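Side-chain contacts in alginate biosynthesis protein AlgJ (PDB 4O8V), which probably adds acetyl groups to mannuronate residues of alginate, working with AlgI and AlgF in a complex at the inner membrane: residues F98-M103 with A136-R141; E107-R112 with T124-E129; V130-L135 with L228-Q233. All blocks are in the same frame, centred on the assembly; numbering follows the deposited sequence.

Interaction 1: residues F98-M103 with A136-R141; sequences FAPDLM and AEAVSR
A138 presses its single methyl group into the angle between F98 and P100, joining helix 125-141 to the loop that runs from helix 84-94 to helix 103-109. The pyrrolidine ring makes the tighter approach: P100 CG lies 3.5 Å from A138 CB, and the backbones are drawn close enough that the CA atoms of P100 and A138 are 6.5 Å apart. Next to it the phenyl ring reaches in with its far end, F98 CZ standing 3.7 Å from A138 CB. The methyl meets this ring at an oblique angle, with CE2 as the next ring atom to touch it. F98 holds CG anti to its own backbone N (chi1 -176°), which carries the ring toward the helix and beside the proline. Within the loop the two rings also meet, P100 CG lying 3.8 Å above the plane of the F98 ring and displaced toward its rim, so that phenyl, pyrrolidine and methyl form one compact apolar cluster.

On the helix, the guanidinium of R141 folds back along its own turn, with A138 CA over one face, displaced toward the rim. Its NH1 lies 2.6 Å from E137 OE2, an intrahelical salt bridge made less certain by the two conformers modelled for E137.

Behind the loop, V57 of strand 55-61 touches both F98 and P100, and F98 is bonded to L58 through the backbone, which sets the loop alongside strand 55-61, an outermost strand of the parallel sheet. Across the interface the chemistry is wholly apolar: the contact depends on shape and on the burial of A138 and P100, with none of the directional constraint that a polar bond would impose.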
loop_
_atom_site.group_PDB
_atom_site.type_symbol
_atom_site.label_atom_id
_atom_site.label_comp_id
_atom_site.label_asym_id
_atom_site.label_seq_id
_atom_site.Cartn_x
_atom_site.Cartn_y
_atom_site.Cartn_z
ATOM N N PHE A 98 -5.653 7.411 -11.809
ATOM C CA PHE A 98 -6.693 6.413 -11.537
ATOM C C PHE A 98 -6.459 5.713 -10.199
ATOM O O PHE A 98 -5.462 4.992 -10.033
ATOM C CB PHE A 98 -6.728 5.400 -12.678
ATOM C CG PHE A 98 -7.821 4.379 -12.567
ATOM C CD1 PHE A 98 -9.141 4.765 -12.400
ATOM C CD2 PHE A 98 -7.532 3.029 -12.662
ATOM C CE1 PHE A 98 -10.159 3.817 -12.315
ATOM C CE2 PHE A 98 -8.543 2.080 -12.595
ATOM C CZ PHE A 98 -9.857 2.477 -12.408
ATOM N N ALA A 99 -7.379 5.910 -9.255
ATOM C CA ALA A 99 -7.201 5.412 -7.887
ATOM C C ALA A 99 -8.503 4.826 -7.358
ATOM O O ALA A 99 -9.318 5.530 -6.757
ATOM C CB ALA A 99 -6.705 6.530 -6.953
ATOM N N PRO A 100 -8.705 3.528 -7.590
ATOM C CA PRO A 100 -9.925 2.855 -7.128
ATOM C C PRO A 100 -10.084 2.925 -5.614
ATOM O O PRO A 100 -9.110 2.914 -4.863
ATOM C CB PRO A 100 -9.723 1.407 -7.592
ATOM C CG PRO A 100 -8.763 1.526 -8.770
ATOM C CD PRO A 100 -7.828 2.631 -8.366
ATOM N N ASP A 101 -11.331 2.995 -5.166
ATOM C CA ASP A 101 -11.584 3.087 -3.735
ATOM C C ASP A 101 -11.390 1.748 -3.033
ATOM O O ASP A 101 -12.070 0.774 -3.346
ATOM C CB ASP A 101 -12.996 3.603 -3.486
ATOM C CG ASP A 101 -13.290 3.754 -2.002
ATOM O OD1 ASP A 101 -12.865 4.760 -1.401
ATOM O OD2 ASP A 101 -13.916 2.849 -1.438
ATOM N N LEU A 102 -10.453 1.694 -2.094
ATOM C CA LEU A 102 -10.200 0.460 -1.343
ATOM C C LEU A 102 -10.871 0.477 0.034
ATOM O O LEU A 102 -11.104 -0.574 0.648
ATOM C CB LEU A 102 -8.708 0.227 -1.168
ATOM C CG LEU A 102 -7.889 0.094 -2.454
ATOM C CD1 LEU A 102 -6.444 -0.166 -2.057
ATOM C CD2 LEU A 102 -8.432 -1.036 -3.327
HETATM N N MSE A 103 -11.163 1.672 0.533
HETATM C CA MSE A 103 -11.774 1.796 1.856
HETATM C C MSE A 103 -13.163 1.133 1.936
HETATM O O MSE A 103 -13.419 0.355 2.854
HETATM C CB MSE A 103 -11.874 3.271 2.240
HETATM C CG MSE A 103 -12.872 3.575 3.318
HETATM SE SE MSE A 103 -11.915 3.564 4.987
ATOM N N ALA A 136 -8.706 -5.425 -9.173
ATOM C CA ALA A 136 -8.964 -6.209 -10.374
ATOM C C ALA A 136 -10.303 -5.856 -11.036
ATOM O O ALA A 136 -10.395 -5.854 -12.259
ATOM C CB ALA A 136 -8.917 -7.699 -10.063
ATOM N N GLU A 137 -11.331 -5.572 -10.233
ATOM C CA GLU A 137 -12.614 -5.140 -10.780
ATOM C C GLU A 137 -12.425 -3.861 -11.587
ATOM O O GLU A 137 -12.919 -3.741 -12.718
ATOM C CB GLU A 137 -13.654 -4.909 -9.679
ATOM C CG GLU A 137 -15.052 -4.630 -10.232
ATOM C CD GLU A 137 -16.073 -4.235 -9.166
ATOM O OE1 GLU A 137 -15.841 -4.493 -7.967
ATOM O OE2 GLU A 137 -17.115 -3.652 -9.542
ATOM N N ALA A 138 -11.696 -2.916 -11.003
ATOM C CA ALA A 138 -11.466 -1.632 -11.641
ATOM C C ALA A 138 -10.661 -1.806 -12.930
ATOM O O ALA A 138 -11.002 -1.224 -13.955
ATOM C CB ALA A 138 -10.765 -0.687 -10.691
ATOM N N VAL A 139 -9.615 -2.625 -12.876
ATOM C CA VAL A 139 -8.812 -2.914 -14.061
ATOM C C VAL A 139 -9.665 -3.511 -15.182
ATOM O O VAL A 139 -9.552 -3.093 -16.345
ATOM C CB VAL A 139 -7.631 -3.859 -13.718
ATOM C CG1 VAL A 139 -7.003 -4.469 -14.988
ATOM C CG2 VAL A 139 -6.581 -3.120 -12.906
ATOM N N SER A 140 -10.536 -4.467 -14.843
ATOM C CA SER A 140 -11.434 -5.060 -15.820
ATOM C C SER A 140 -12.418 -4.025 -16.365
ATOM O O SER A 140 -12.681 -3.980 -17.561
ATOM C CB SER A 140 -12.193 -6.247 -15.203
ATOM O OG SER A 140 -13.218 -6.700 -16.044
ATOM N N ARG A 141 -12.945 -3.185 -15.485
ATOM C CA ARG A 141 -13.950 -2.196 -15.869
ATOM C C ARG A 141 -13.399 -1.214 -16.909
ATOM O O ARG A 141 -14.122 -0.803 -17.812
ATOM C CB ARG A 141 -14.438 -1.433 -14.631
ATOM C CG ARG A 141 -15.929 -1.163 -14.564
ATOM C CD ARG A 141 -16.385 -1.097 -13.101
ATOM N NE ARG A 141 -15.434 -0.341 -12.288
ATOM C CZ ARG A 141 -15.184 -0.578 -11.000
ATOM N NH1 ARG A 141 -15.822 -1.550 -10.365
ATOM N NH2 ARG A 141 -14.295 0.157 -10.342
#

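Interaction 2: residues E107-R112 with T124-E129; sequences EQAKAR and TPMGAE
Where helix 125-141 begins, M126 in its first turn packs against A109 of helix 103-109 and against R112. M126, modelled as selenomethionine, has CG anti to its backbone N (chi1 -173°) and then bends twice, so that its chain lies across the arginine. SE sits 4.0 Å above the plane of the R112 guanidinium, over its centre, and M126 CG is 3.8 Å from R112 NH2 on that face. Farther along, M126 CE comes within 3.7 Å of A109 O and also meets R112 CB, while SE touches the A109 methyl.

E129 OE1 approaches the guanidinium at its edge, near its plane, the two flat groups being 21° apart. At 4.2 Å from R112 NH2 it is too far for a salt bridge; the stronger partner of this carboxylate is R189, through OE2.

T124 OG1 accepts a bond from G127 N (3.0 Å, 154°) and also pairs with Q114 O. T124 is thus the N-cap of helix 125-141, and the contact packs the first turn of that helix just after the Asp-X-His pair D120 and H122, the probable catalytic residues of this SGNH hydrolase-like domain; the side chains of M126 and H122 are about 12 Å apart.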
loop_
_atom_site.group_PDB
_atom_site.type_symbol
_atom_site.label_atom_id
_atom_site.label_comp_id
_atom_site.label_asym_id
_atom_site.label_seq_id
_atom_site.Cartn_x
_atom_site.Cartn_y
_atom_site.Cartn_z
ATOM N N GLU A 107 -13.867 -1.993 4.430
ATOM C CA GLU A 107 -14.835 -1.785 5.503
ATOM C C GLU A 107 -15.955 -2.815 5.465
ATOM O O GLU A 107 -16.365 -3.347 6.510
ATOM C CB GLU A 107 -15.416 -0.380 5.421
ATOM C CG GLU A 107 -14.936 0.535 6.526
ATOM C CD GLU A 107 -15.908 1.665 6.786
ATOM O OE1 GLU A 107 -16.601 2.082 5.829
ATOM O OE2 GLU A 107 -15.990 2.127 7.947
ATOM N N GLN A 108 -16.478 -3.072 4.269
ATOM C CA GLN A 108 -17.506 -4.096 4.076
ATOM C C GLN A 108 -16.996 -5.421 4.639
ATOM O O GLN A 108 -17.720 -6.153 5.325
ATOM C CB GLN A 108 -17.866 -4.226 2.584
ATOM C CG GLN A 108 -18.983 -5.224 2.246
ATOM C CD GLN A 108 -19.263 -5.322 0.740
ATOM O OE1 GLN A 108 -18.341 -5.402 -0.077
ATOM N NE2 GLN A 108 -20.541 -5.305 0.375
ATOM N N ALA A 109 -15.719 -5.697 4.387
ATOM C CA ALA A 109 -15.127 -6.998 4.714
ATOM C C ALA A 109 -14.839 -7.227 6.216
ATOM O O ALA A 109 -14.555 -8.356 6.625
ATOM C CB ALA A 109 -13.818 -7.186 3.908
ATOM N N LYS A 110 -14.922 -6.188 7.038
ATOM C CA LYS A 110 -14.722 -6.365 8.489
ATOM C C LYS A 110 -15.683 -7.391 9.126
ATOM O O LYS A 110 -15.363 -8.005 10.156
ATOM C CB LYS A 110 -14.863 -5.022 9.222
ATOM C CG LYS A 110 -13.774 -4.011 8.887
ATOM C CD LYS A 110 -14.098 -2.641 9.444
ATOM C CE LYS A 110 -14.067 -2.612 10.964
ATOM N NZ LYS A 110 -14.476 -1.289 11.513
ATOM N N ALA A 111 -16.849 -7.572 8.530
ATOM C CA ALA A 111 -17.815 -8.531 9.074
ATOM C C ALA A 111 -17.297 -9.969 8.999
ATOM O O ALA A 111 -17.686 -10.822 9.808
ATOM C CB ALA A 111 -19.135 -8.406 8.358
ATOM N N ARG A 112 -16.411 -10.232 8.037
ATOM C CA ARG A 112 -15.866 -11.570 7.830
ATOM C C ARG A 112 -14.742 -11.920 8.812
ATOM O O ARG A 112 -14.511 -13.094 9.113
ATOM C CB ARG A 112 -15.336 -11.708 6.378
ATOM C CG ARG A 112 -16.405 -11.540 5.300
ATOM C CD ARG A 112 -15.760 -11.171 3.962
ATOM N NE ARG A 112 -14.814 -12.184 3.507
ATOM C CZ ARG A 112 -14.038 -12.053 2.432
ATOM N NH1 ARG A 112 -14.098 -10.943 1.706
ATOM N NH2 ARG A 112 -13.206 -13.029 2.079
ATOM N N THR A 124 -4.207 -7.914 6.945
ATOM C CA THR A 124 -4.200 -9.367 6.956
ATOM C C THR A 124 -4.244 -9.913 5.538
ATOM O O THR A 124 -4.578 -9.185 4.599
ATOM C CB THR A 124 -5.429 -9.939 7.713
ATOM O OG1 THR A 124 -6.621 -9.615 6.980
ATOM C CG2 THR A 124 -5.503 -9.393 9.168
ATOM N N PRO A 125 -3.922 -11.199 5.378
ATOM C CA PRO A 125 -4.039 -11.773 4.037
ATOM C C PRO A 125 -5.448 -11.632 3.451
ATOM O O PRO A 125 -5.584 -11.376 2.253
ATOM C CB PRO A 125 -3.681 -13.231 4.259
ATOM C CG PRO A 125 -2.778 -13.203 5.448
ATOM C CD PRO A 125 -3.282 -12.134 6.323
HETATM N N MSE A 126 -6.482 -11.802 4.274
HETATM C CA MSE A 126 -7.828 -11.576 3.777
HETATM C C MSE A 126 -8.040 -10.114 3.376
HETATM O O MSE A 126 -8.696 -9.836 2.362
HETATM C CB MSE A 126 -8.871 -12.005 4.819
HETATM C CG MSE A 126 -10.287 -11.961 4.299
HETATM SE SE MSE A 126 -11.219 -10.280 4.738
HETATM C CE MSE A 126 -11.610 -10.613 6.632
ATOM N N GLY A 127 -7.479 -9.186 4.155
ATOM C CA GLY A 127 -7.611 -7.774 3.855
ATOM C C GLY A 127 -6.949 -7.418 2.529
ATOM O O GLY A 127 -7.488 -6.667 1.706
ATOM N N ALA A 128 -5.759 -7.961 2.323
ATOM C CA ALA A 128 -5.029 -7.696 1.081
ATOM C C ALA A 128 -5.772 -8.309 -0.120
ATOM O O ALA A 128 -5.770 -7.780 -1.220
ATOM C CB ALA A 128 -3.597 -8.228 1.186
ATOM N N GLU A 129 -6.452 -9.418 0.112
ATOM C CA GLU A 129 -7.152 -10.096 -0.958
ATOM C C GLU A 129 -8.373 -9.270 -1.392
ATOM O O GLU A 129 -8.671 -9.169 -2.586
ATOM C CB GLU A 129 -7.552 -11.503 -0.494
ATOM C CG GLU A 129 -8.354 -12.304 -1.503
ATOM C CD GLU A 129 -8.784 -13.638 -0.933
ATOM O OE1 GLU A 129 -9.769 -13.674 -0.163
ATOM O OE2 GLU A 129 -8.112 -14.645 -1.228
#

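Interaction 3: residues V130-L135 with L228-Q233; sequences VAAQAL and LGALQQ
A132 meets A230 and L231 where helices 125-141 and 227-235 come together, and the small size of the two alanines lets the backbones approach closely. The axes of the two short segments approach to 8.5 Å at a crossing angle of -35°, with their N-to-C directions broadly alike. At the nearest point the CA atoms of A132 and L231 are only 5.0 Å apart.

The tight part centres on the A132 methyl, which points at the opposite helix and rests against its backbone, 3.6 Å from A230 C and close to L231 N. Beside it, A230 CB returns the contact methyl to methyl, 3.7 Å from A132 CB. L231 leaves its helix along the side of the interface, yet its end swings back: with CG beside the backbone N and anti to the carbonyl carbon (chi1 -79°), CD2 reaches 3.8 Å from A132 CB and also touches A132 CA. The methyl thus sits in the corner formed by the partner backbone and a leucine branch, both from helix 227-235.

One turn on, the fit is looser. L135 CD1 and L231 CD2 meet at 4.3 Å, branch end to branch end, although both side chains are buried. On the outward side Q133 is exposed and starts away from the partner helix, and although its end turns back it makes no close contact; nor does the partly exposed Q233, so the apolar seam gives way there to polar, more solvent-accessible chains.

Around the seam, F227 touches both A132 and L135. L102 lies against A134 and L135, and V130 and A134 pack on P105 of helix 103-109. L228 and Q232 reach V239 of strand 239-241, so that helix 125-141 is flanked by helix 103-109 and by helix 227-235, the latter packing in turn against an outermost strand of the parallel sheet.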
loop_
_atom_site.group_PDB
_atom_site.type_symbol
_atom_site.label_atom_id
_atom_site.label_comp_id
_atom_site.label_asym_id
_atom_site.label_seq_id
_atom_site.Cartn_x
_atom_site.Cartn_y
_atom_site.Cartn_z
ATOM N N VAL A 130 -9.084 -8.699 -0.419
ATOM C CA VAL A 130 -10.181 -7.781 -0.699
ATOM C C VAL A 130 -9.698 -6.596 -1.544
ATOM O O VAL A 130 -10.335 -6.243 -2.556
ATOM C CB VAL A 130 -10.828 -7.281 0.614
ATOM C CG1 VAL A 130 -11.808 -6.149 0.337
ATOM C CG2 VAL A 130 -11.520 -8.440 1.307
ATOM N N ALA A 131 -8.554 -6.025 -1.165
ATOM C CA ALA A 131 -7.963 -4.913 -1.925
ATOM C C ALA A 131 -7.621 -5.364 -3.347
ATOM O O ALA A 131 -7.971 -4.687 -4.330
ATOM C CB ALA A 131 -6.718 -4.357 -1.208
ATOM N N ALA A 132 -6.969 -6.513 -3.483
ATOM C CA ALA A 132 -6.658 -7.033 -4.825
ATOM C C ALA A 132 -7.910 -7.248 -5.666
ATOM O O ALA A 132 -7.909 -6.986 -6.878
ATOM C CB ALA A 132 -5.873 -8.337 -4.732
ATOM N N GLN A 133 -8.985 -7.733 -5.054
ATOM C CA GLN A 133 -10.190 -7.940 -5.822
ATOM C C GLN A 133 -10.801 -6.619 -6.294
ATOM O O GLN A 133 -11.318 -6.548 -7.424
ATOM C CB GLN A 133 -11.226 -8.759 -5.025
ATOM C CG GLN A 133 -10.947 -10.245 -5.114
ATOM C CD GLN A 133 -11.666 -11.063 -4.065
ATOM O OE1 GLN A 133 -12.093 -10.540 -3.033
ATOM N NE2 GLN A 133 -11.783 -12.360 -4.313
ATOM N N ALA A 134 -10.793 -5.606 -5.432
ATOM C CA ALA A 134 -11.305 -4.295 -5.811
ATOM C C ALA A 134 -10.478 -3.729 -6.964
ATOM O O ALA A 134 -11.020 -3.148 -7.898
ATOM C CB ALA A 134 -11.276 -3.319 -4.626
ATOM N N LEU A 135 -9.163 -3.868 -6.866
ATOM C CA LEU A 135 -8.297 -3.352 -7.917
ATOM C C LEU A 135 -8.546 -4.105 -9.237
ATOM O O LEU A 135 -8.643 -3.494 -10.307
ATOM C CB LEU A 135 -6.822 -3.430 -7.475
ATOM C CG LEU A 135 -6.417 -2.505 -6.332
ATOM C CD1 LEU A 135 -5.050 -2.912 -5.739
ATOM C CD2 LEU A 135 -6.374 -1.059 -6.835
ATOM N N LEU A 228 0.834 -9.886 -3.672
ATOM C CA LEU A 228 1.218 -10.254 -5.043
ATOM C C LEU A 228 0.366 -11.409 -5.580
ATOM O O LEU A 228 -0.157 -11.361 -6.701
ATOM C CB LEU A 228 2.697 -10.648 -5.116
ATOM C CG LEU A 228 3.203 -11.003 -6.515
ATOM C CD1 LEU A 228 3.090 -9.790 -7.400
ATOM C CD2 LEU A 228 4.634 -11.450 -6.415
ATOM N N GLY A 229 0.256 -12.466 -4.782
ATOM C CA GLY A 229 -0.479 -13.641 -5.219
ATOM C C GLY A 229 -1.944 -13.291 -5.408
ATOM O O GLY A 229 -2.577 -13.744 -6.368
ATOM N N ALA A 230 -2.475 -12.483 -4.492
ATOM C CA ALA A 230 -3.894 -12.122 -4.543
ATOM C C ALA A 230 -4.188 -11.343 -5.839
ATOM O O ALA A 230 -5.217 -11.545 -6.485
ATOM C CB ALA A 230 -4.289 -11.317 -3.317
ATOM N N LEU A 231 -3.256 -10.481 -6.229
ATOM C CA LEU A 231 -3.352 -9.737 -7.482
ATOM C C LEU A 231 -3.276 -10.649 -8.714
ATOM O O LEU A 231 -4.080 -10.513 -9.628
ATOM C CB LEU A 231 -2.239 -8.673 -7.570
ATOM C CG LEU A 231 -2.454 -7.382 -6.786
ATOM C CD1 LEU A 231 -1.185 -6.506 -6.775
ATOM C CD2 LEU A 231 -3.678 -6.640 -7.363
ATOM N N GLN A 232 -2.292 -11.547 -8.745
ATOM C CA GLN A 232 -2.174 -12.522 -9.830
ATOM C C GLN A 232 -3.478 -13.277 -10.012
ATOM O O GLN A 232 -4.020 -13.355 -11.113
ATOM C CB GLN A 232 -1.045 -13.515 -9.558
ATOM C CG GLN A 232 0.353 -12.923 -9.651
ATOM C CD GLN A 232 1.406 -13.872 -9.117
ATOM O OE1 GLN A 232 1.147 -14.651 -8.203
ATOM N NE2 GLN A 232 2.606 -13.800 -9.673
ATOM N N GLN A 233 -3.999 -13.814 -8.911
ATOM C CA GLN A 233 -5.248 -14.550 -8.967
ATOM C C GLN A 233 -6.434 -13.696 -9.411
ATOM O O GLN A 233 -7.221 -14.122 -10.249
ATOM C CB GLN A 233 -5.551 -15.182 -7.617
ATOM C CG GLN A 233 -6.825 -16.017 -7.650
ATOM C CD GLN A 233 -6.879 -16.997 -6.520
ATOM O OE1 GLN A 233 -6.066 -17.916 -6.450
ATOM N NE2 GLN A 233 -7.830 -16.806 -5.612
#

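How the interactions relate
All three interactions draw on helix 125-141, taking up successive parts of it: interaction 2 its start, interaction 3 its middle and interaction 1 its end. The centres of interactions 1 and 2 lie 16 Å apart, those of interactions 2 and 3 12 Å, and those of interactions 1 and 3 10 Å. Along the chain, interaction 2 is nested within the loop closed by interaction 1, while interaction 3 follows interaction 2 and crosses interaction 1. L102 and P100 pack on L135, linking 1 with 3; V130 meets A109 and R112, linking 2 with 3. One helix, beginning just past the probable catalytic D120 and H122, thus joins the nearby helix 103-109 and loop 98-103 to the sequence-distant helix 227-235.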